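Local coordinates for protein endonuclease 2 (Arabidopsis thaliana, PDB 4CXP) that cleaves RNA and single-stranded DNA, and double-stranded DNA less well, as a monomeric glycosylated endonuclease with three divalent metal ions, at residues A[167-172]-A[242-247]; A[2-7]-A[160-165]. All blocks are in the same frame, centred on the assembly; numbering follows the deposited sequence. Where two conformers were deposited one is given.

Contact 1. Residues A[167-172]-A[242-247]. With NAG (2-acetamido-2-deoxy-beta-D-glucopyranose), chain D.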
loop_
_atom_site.group_PDB
_atom_site.type_symbol
_atom_site.label_atom_id
_atom_site.label_comp_id
_atom_site.label_asym_id
_atom_site.label_seq_id
_atom_site.Cartn_x
_atom_site.Cartn_y
_atom_site.Cartn_z
ATOM N N ALA A 167 -19.416 -1.505 3.283
ATOM C CA ALA A 167 -20.794 -1.328 3.717
ATOM C C ALA A 167 -21.788 -1.849 2.675
ATOM O O ALA A 167 -22.588 -2.733 2.963
ATOM C CB ALA A 167 -21.057 0.144 4.020
ATOM N N ASP A 168 -21.766 -1.288 1.479
ATOM C CA ASP A 168 -22.820 -1.505 0.519
ATOM C C ASP A 168 -22.724 -2.853 -0.150
ATOM O O ASP A 168 -23.749 -3.483 -0.422
ATOM C CB ASP A 168 -22.834 -0.450 -0.604
ATOM C CG ASP A 168 -23.255 0.935 -0.188
ATOM O OD1 ASP A 168 -23.342 1.239 1.009
ATOM O OD2 ASP A 168 -23.495 1.757 -1.139
ATOM N N LEU A 169 -21.521 -3.275 -0.514
ATOM C CA LEU A 169 -21.339 -4.510 -1.275
ATOM C C LEU A 169 -21.115 -5.713 -0.373
ATOM O O LEU A 169 -21.578 -6.806 -0.683
ATOM C CB LEU A 169 -20.188 -4.387 -2.286
ATOM C CG LEU A 169 -20.316 -3.234 -3.267
ATOM C CD1 LEU A 169 -19.107 -3.210 -4.179
ATOM C CD2 LEU A 169 -21.598 -3.308 -4.073
ATOM N N TYR A 170 -20.416 -5.518 0.747
ATOM C CA TYR A 170 -20.059 -6.609 1.624
ATOM C C TYR A 170 -20.835 -6.597 2.931
ATOM O O TYR A 170 -20.548 -7.400 3.825
ATOM C CB TYR A 170 -18.533 -6.685 1.872
ATOM C CG TYR A 170 -17.788 -6.963 0.582
ATOM C CD1 TYR A 170 -17.617 -8.259 0.113
ATOM C CD2 TYR A 170 -17.298 -5.938 -0.195
ATOM C CE1 TYR A 170 -16.978 -8.513 -1.089
ATOM C CE2 TYR A 170 -16.669 -6.183 -1.390
ATOM C CZ TYR A 170 -16.507 -7.461 -1.847
ATOM O OH TYR A 170 -15.864 -7.696 -3.032
ATOM N N ASN A 171 -21.851 -5.750 3.042
ATOM C CA ASN A 171 -22.791 -5.861 4.156
ATOM C C ASN A 171 -22.079 -5.804 5.507
ATOM O O ASN A 171 -22.443 -6.513 6.430
ATOM C CB ASN A 171 -23.617 -7.133 4.019
ATOM C CG ASN A 171 -24.302 -7.197 2.678
ATOM O OD1 ASN A 171 -25.226 -6.425 2.406
ATOM N ND2 ASN A 171 -23.853 -8.101 1.823
ATOM N N SER A 172 -21.059 -4.955 5.599
ATOM C CA SER A 172 -20.291 -4.758 6.828
ATOM C C SER A 172 -19.512 -5.983 7.292
ATOM O O SER A 172 -19.087 -6.033 8.448
ATOM C CB SER A 172 -21.199 -4.353 7.977
ATOM O OG SER A 172 -21.692 -5.521 8.618
ATOM N N ILE A 242 -9.718 -1.552 -9.767
ATOM C CA ILE A 242 -8.304 -1.198 -9.629
ATOM C C ILE A 242 -7.930 -1.148 -8.147
ATOM O O ILE A 242 -6.818 -1.527 -7.808
ATOM C CB ILE A 242 -7.884 0.057 -10.456
ATOM C CG1 ILE A 242 -6.419 0.429 -10.249
ATOM C CG2 ILE A 242 -8.652 1.274 -10.055
ATOM C CD1 ILE A 242 -5.436 -0.656 -10.584
ATOM N N VAL A 243 -8.834 -0.720 -7.270
ATOM C CA VAL A 243 -8.581 -0.839 -5.849
ATOM C C VAL A 243 -8.351 -2.313 -5.476
ATOM O O VAL A 243 -7.391 -2.648 -4.788
ATOM C CB VAL A 243 -9.700 -0.181 -5.032
ATOM C CG1 VAL A 243 -9.577 -0.515 -3.553
ATOM C CG2 VAL A 243 -9.667 1.331 -5.253
ATOM N N TYR A 244 -9.247 -3.194 -5.919
ATOM C CA TYR A 244 -9.067 -4.622 -5.676
ATOM C C TYR A 244 -7.698 -5.113 -6.158
ATOM O O TYR A 244 -7.003 -5.837 -5.457
ATOM C CB TYR A 244 -10.153 -5.422 -6.361
ATOM C CG TYR A 244 -11.567 -5.324 -5.833
ATOM C CD1 TYR A 244 -11.880 -4.990 -4.526
ATOM C CD2 TYR A 244 -12.613 -5.667 -6.676
ATOM C CE1 TYR A 244 -13.196 -5.002 -4.080
ATOM C CE2 TYR A 244 -13.930 -5.695 -6.233
ATOM C CZ TYR A 244 -14.202 -5.366 -4.932
ATOM O OH TYR A 244 -15.507 -5.425 -4.452
ATOM N N GLN A 245 -7.339 -4.725 -7.378
ATOM C CA GLN A 245 -6.062 -5.128 -7.964
ATOM C C GLN A 245 -4.897 -4.698 -7.076
ATOM O O GLN A 245 -3.988 -5.485 -6.816
ATOM C CB GLN A 245 -5.921 -4.508 -9.346
ATOM C CG GLN A 245 -4.639 -4.882 -10.092
ATOM C CD GLN A 245 -4.262 -3.812 -11.076
ATOM O OE1 GLN A 245 -4.969 -3.577 -12.049
ATOM N NE2 GLN A 245 -3.164 -3.123 -10.799
ATOM N N ARG A 246 -4.898 -3.442 -6.653
ATOM C CA ARG A 246 -3.785 -2.928 -5.878
ATOM C C ARG A 246 -3.691 -3.529 -4.495
ATOM O O ARG A 246 -2.592 -3.767 -3.997
ATOM C CB ARG A 246 -3.850 -1.401 -5.795
ATOM C CG ARG A 246 -3.742 -0.666 -7.125
ATOM C CD ARG A 246 -2.500 -1.009 -7.933
ATOM N NE ARG A 246 -1.318 -0.369 -7.370
ATOM C CZ ARG A 246 -0.086 -0.547 -7.845
ATOM N NH1 ARG A 246 0.167 -1.533 -8.693
ATOM N NH2 ARG A 246 0.870 0.281 -7.466
ATOM N N LEU A 247 -4.834 -3.813 -3.861
ATOM C CA LEU A 247 -4.834 -4.496 -2.582
ATOM C C LEU A 247 -4.297 -5.922 -2.716
ATOM O O LEU A 247 -3.497 -6.382 -1.904
ATOM C CB LEU A 247 -6.228 -4.497 -1.967
ATOM C CG LEU A 247 -6.814 -3.136 -1.598
ATOM C CD1 LEU A 247 -8.270 -3.288 -1.174
ATOM C CD2 LEU A 247 -6.014 -2.424 -0.526
HETATM C C1 NAG D . -13.524 -11.415 -8.365
HETATM C C2 NAG D . -13.998 -9.980 -8.163
HETATM C C3 NAG D . -15.410 -9.823 -8.706
HETATM C C4 NAG D . -15.464 -10.279 -10.153
HETATM C C5 NAG D . -14.872 -11.676 -10.293
HETATM C C6 NAG D . -14.782 -12.153 -11.738
HETATM C C7 NAG D . -12.842 -9.072 -6.230
HETATM C C8 NAG D . -12.883 -8.721 -4.777
HETATM N N2 NAG D . -13.933 -9.594 -6.769
HETATM O O3 NAG D . -15.821 -8.475 -8.575
HETATM O O4 NAG D . -16.815 -10.264 -10.570
HETATM O O5 NAG D . -13.559 -11.687 -9.758
HETATM O O6 NAG D . -14.000 -11.263 -12.500
HETATM O O7 NAG D . -11.792 -8.922 -6.872
#

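Contact 2. Residues A[2-7]-A[160-165]. With ZN (zinc ion), chain G.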
loop_
_atom_site.group_PDB
_atom_site.type_symbol
_atom_site.label_atom_id
_atom_site.label_comp_id
_atom_site.label_asym_id
_atom_site.label_seq_id
_atom_site.Cartn_x
_atom_site.Cartn_y
_atom_site.Cartn_z
ATOM N N GLY A 2 -5.932 3.914 4.336
ATOM C CA GLY A 2 -6.430 3.889 5.700
ATOM C C GLY A 2 -6.403 2.497 6.292
ATOM O O GLY A 2 -5.812 1.551 5.753
ATOM N N LYS A 3 -7.059 2.353 7.437
ATOM C CA LYS A 3 -6.989 1.149 8.207
ATOM C C LYS A 3 -7.409 -0.078 7.429
ATOM O O LYS A 3 -6.764 -1.119 7.493
ATOM C CB LYS A 3 -7.868 1.296 9.458
ATOM C CG LYS A 3 -8.032 0.053 10.298
ATOM C CD LYS A 3 -8.983 0.316 11.455
ATOM C CE LYS A 3 -9.083 -0.852 12.418
ATOM N NZ LYS A 3 -10.136 -1.815 12.009
ATOM N N GLU A 4 -8.520 0.025 6.705
ATOM C CA GLU A 4 -9.080 -1.144 6.045
ATOM C C GLU A 4 -8.133 -1.668 4.963
ATOM O O GLU A 4 -7.936 -2.877 4.837
ATOM C CB GLU A 4 -10.450 -0.822 5.436
ATOM C CG GLU A 4 -11.486 -0.313 6.436
ATOM C CD GLU A 4 -11.431 1.193 6.720
ATOM O OE1 GLU A 4 -10.570 1.934 6.165
ATOM O OE2 GLU A 4 -12.300 1.648 7.500
ATOM N N GLY A 5 -7.565 -0.770 4.165
ATOM C CA GLY A 5 -6.670 -1.205 3.109
ATOM C C GLY A 5 -5.458 -1.930 3.649
ATOM O O GLY A 5 -5.065 -2.969 3.123
ATOM N N HIS A 6 -4.820 -1.371 4.683
ATOM C CA HIS A 6 -3.668 -2.053 5.274
ATOM C C HIS A 6 -4.036 -3.388 5.892
ATOM O O HIS A 6 -3.277 -4.347 5.810
ATOM C CB HIS A 6 -2.954 -1.172 6.300
ATOM C CG HIS A 6 -2.228 -0.042 5.660
ATOM N ND1 HIS A 6 -1.057 -0.224 4.959
ATOM C CD2 HIS A 6 -2.546 1.261 5.530
ATOM C CE1 HIS A 6 -0.694 0.937 4.433
ATOM N NE2 HIS A 6 -1.576 1.860 4.766
ATOM N N GLU A 7 -5.192 -3.453 6.552
ATOM C CA GLU A 7 -5.617 -4.716 7.142
ATOM C C GLU A 7 -5.787 -5.784 6.068
ATOM O O GLU A 7 -5.358 -6.917 6.251
ATOM C CB GLU A 7 -6.916 -4.564 7.929
ATOM C CG GLU A 7 -6.757 -3.926 9.286
ATOM C CD GLU A 7 -8.079 -3.806 10.014
ATOM O OE1 GLU A 7 -9.149 -3.841 9.362
ATOM O OE2 GLU A 7 -8.055 -3.655 11.240
ATOM N N ASN A 160 -12.379 6.084 1.292
ATOM C CA ASN A 160 -13.819 6.104 0.999
ATOM C C ASN A 160 -14.274 4.995 0.080
ATOM O O ASN A 160 -15.331 4.405 0.323
ATOM C CB ASN A 160 -14.309 7.435 0.429
ATOM C CG ASN A 160 -14.118 8.583 1.380
ATOM O OD1 ASN A 160 -14.962 8.857 2.259
ATOM N ND2 ASN A 160 -13.053 9.270 1.213
ATOM N N ILE A 161 -13.528 4.702 -0.984
ATOM C CA ILE A 161 -13.934 3.625 -1.881
ATOM C C ILE A 161 -14.060 2.313 -1.087
ATOM O O ILE A 161 -15.067 1.611 -1.179
ATOM C CB ILE A 161 -12.980 3.458 -3.072
ATOM C CG1 ILE A 161 -13.020 4.695 -3.977
ATOM C CG2 ILE A 161 -13.326 2.204 -3.842
ATOM C CD1 ILE A 161 -11.879 4.747 -4.963
ATOM N N ILE A 162 -13.024 1.982 -0.321
ATOM C CA ILE A 162 -13.030 0.730 0.421
ATOM C C ILE A 162 -14.168 0.694 1.450
ATOM O O ILE A 162 -14.865 -0.310 1.570
ATOM C CB ILE A 162 -11.664 0.491 1.086
ATOM C CG1 ILE A 162 -10.589 0.271 0.019
ATOM C CG2 ILE A 162 -11.726 -0.704 2.033
ATOM C CD1 ILE A 162 -9.180 0.346 0.567
ATOM N N GLU A 163 -14.345 1.783 2.185
ATOM C CA GLU A 163 -15.384 1.829 3.209
ATOM C C GLU A 163 -16.770 1.679 2.607
ATOM O O GLU A 163 -17.635 1.012 3.182
ATOM C CB GLU A 163 -15.300 3.138 3.991
ATOM C CG GLU A 163 -14.155 3.254 4.960
ATOM C CD GLU A 163 -13.946 4.699 5.444
ATOM O OE1 GLU A 163 -14.552 5.648 4.886
ATOM O OE2 GLU A 163 -13.132 4.904 6.353
ATOM N N THR A 164 -17.014 2.334 1.483
ATOM C CA THR A 164 -18.312 2.258 0.840
ATOM C C THR A 164 -18.551 0.856 0.315
ATOM O O THR A 164 -19.656 0.319 0.423
ATOM C CB THR A 164 -18.421 3.329 -0.251
ATOM O OG1 THR A 164 -18.236 4.610 0.351
ATOM C CG2 THR A 164 -19.751 3.272 -0.941
ATOM N N ALA A 165 -17.520 0.231 -0.251
ATOM C CA ALA A 165 -17.656 -1.157 -0.680
ATOM C C ALA A 165 -17.945 -2.085 0.507
ATOM O O ALA A 165 -18.828 -2.943 0.433
ATOM C CB ALA A 165 -16.425 -1.615 -1.424
HETATM ZN ZN ZN G . -1.667 3.743 4.051
HETATM O O HOH W 1 -10.220 4.524 6.661
#

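Contact 1. Residues A[167-172]-A[242-247]
The hydroxyls of Tyr-170 and Tyr-244 share a short hydrogen bond, OH to OH 2.7 Å. The two phenols come from opposite directions and join two backbones that stay far apart: the nearest CA atoms, those of Leu-169 and Tyr-244, are 13.0 Å from each other. Tyr-244 OH sits at the edge of the Tyr-170 ring and in its plane, 3.4 Å from Tyr-170 CE2. Seen from the other ring, Tyr-170 OH arrives obliquely. Leu-169 CD1 lies at the margin, in a loose van der Waals contact 4.2 Å from Tyr-244 OH.

One face of the Tyr-244 ring carries sugar. The acetamide of the N-acetylglucosamine lies nearly parallel to the ring. Its methyl carbon C8 stands 3.4 Å above the plane, over the ring centre, in a CH-pi contact. The carbonyl oxygen O7 lies nearer the CB end, 3.4 Å from Tyr-244 CD2. The same methyl, C8, comes within 3.6 Å of Tyr-170 OH. Tyr-244 has CG anti to its carbonyl carbon (chi1 -69°), and this sends the ring off helix 233-262 towards segment 167-172. Met-177 packs on both tyrosines, Ala-180 on Tyr-170 and Leu-181 on Tyr-244, so helix 176-187 also lines the contact. With an alanine in place of Tyr-244, the Tyr-170 hydroxyl is likely to lose this partner and the acetamide methyl its aromatic face, leaving a gap between the helices.

Residues 167-169 form a wider pi-type turn of helix 153-169, and a loop follows. Tyr-170, Tyr-244 and Asn-184 are all neighbours of a glycan carried by the protein itself; Asn-184 is a glycosylation site. The arrangement is that of an N-linked glycan folded back on the protein surface, its acetamide methyl laid over an aromatic face.

Contact 2. Residues A[2-7]-A[160-165]
Glu-4 of helix 3-15 reaches across to helix 153-169. Its CB touches Ile-162 CG2 at 3.6 Å. The chain then bends (chi2 85°), which swings the carboxylate over to Glu-163. Glu-4 CD lies 3.8 Å from Glu-163 CG. Glu-4 OE2 is closer to that methylene, at 3.5 Å from Glu-163 CG, and is 3.6 Å from Glu-163 OE2. Glu-4 OE1 accepts a hydrogen bond from a water, whose O is 2.7 Å away. The same water donates to Glu-163 OE2, with its O at 3.0 Å. The two side chains cross at about a right angle, with their carboxylate planes 86° apart.

Further along the interface, Ile-162 CD1 packs on Gly-5 CA at 3.9 Å. The short helix segments approach to 9.5 Å at an angle of 81°. One residue on, His-6 NE2 binds a zinc ion, which Trp-1 and Asp-124 also bind. Glu-4 is in the substrate-binding site, and Glu-163 lies in the substrate-binding region 120-169.

The contact is thus apolar at Ile-162 and acidic at its rim. The two carboxylates meet crosswise and, if both are ionised, would repel. The shared water probably offsets this, and the close pair may raise the pKa of one carboxylate.

Overall arrangement
Contacts 1 and 2 have their centres about 7 Å apart and both use helix 153-169. Tyr-170 N probably bonds to Ala-165 O at 3.0 Å, which carries one segment into the next. Residues of helix 233-262 from contact 1 also pack on contact 2: Val-243 CG1 lies on Ile-162 CG1 at 3.8 Å, and Leu-247 CD2 meets Gly-5 O at 3.8 Å. Contact 2 is the one at the metal centre. Its Ile-162 side chain is about 4 Å from that of zinc ligand Trp-1 and about 7 Å from that of Asp-158, which binds a second zinc. Contact 1 faces outward to the glycan, with the Tyr-244 side chain about 9 Å from that of Trp-1.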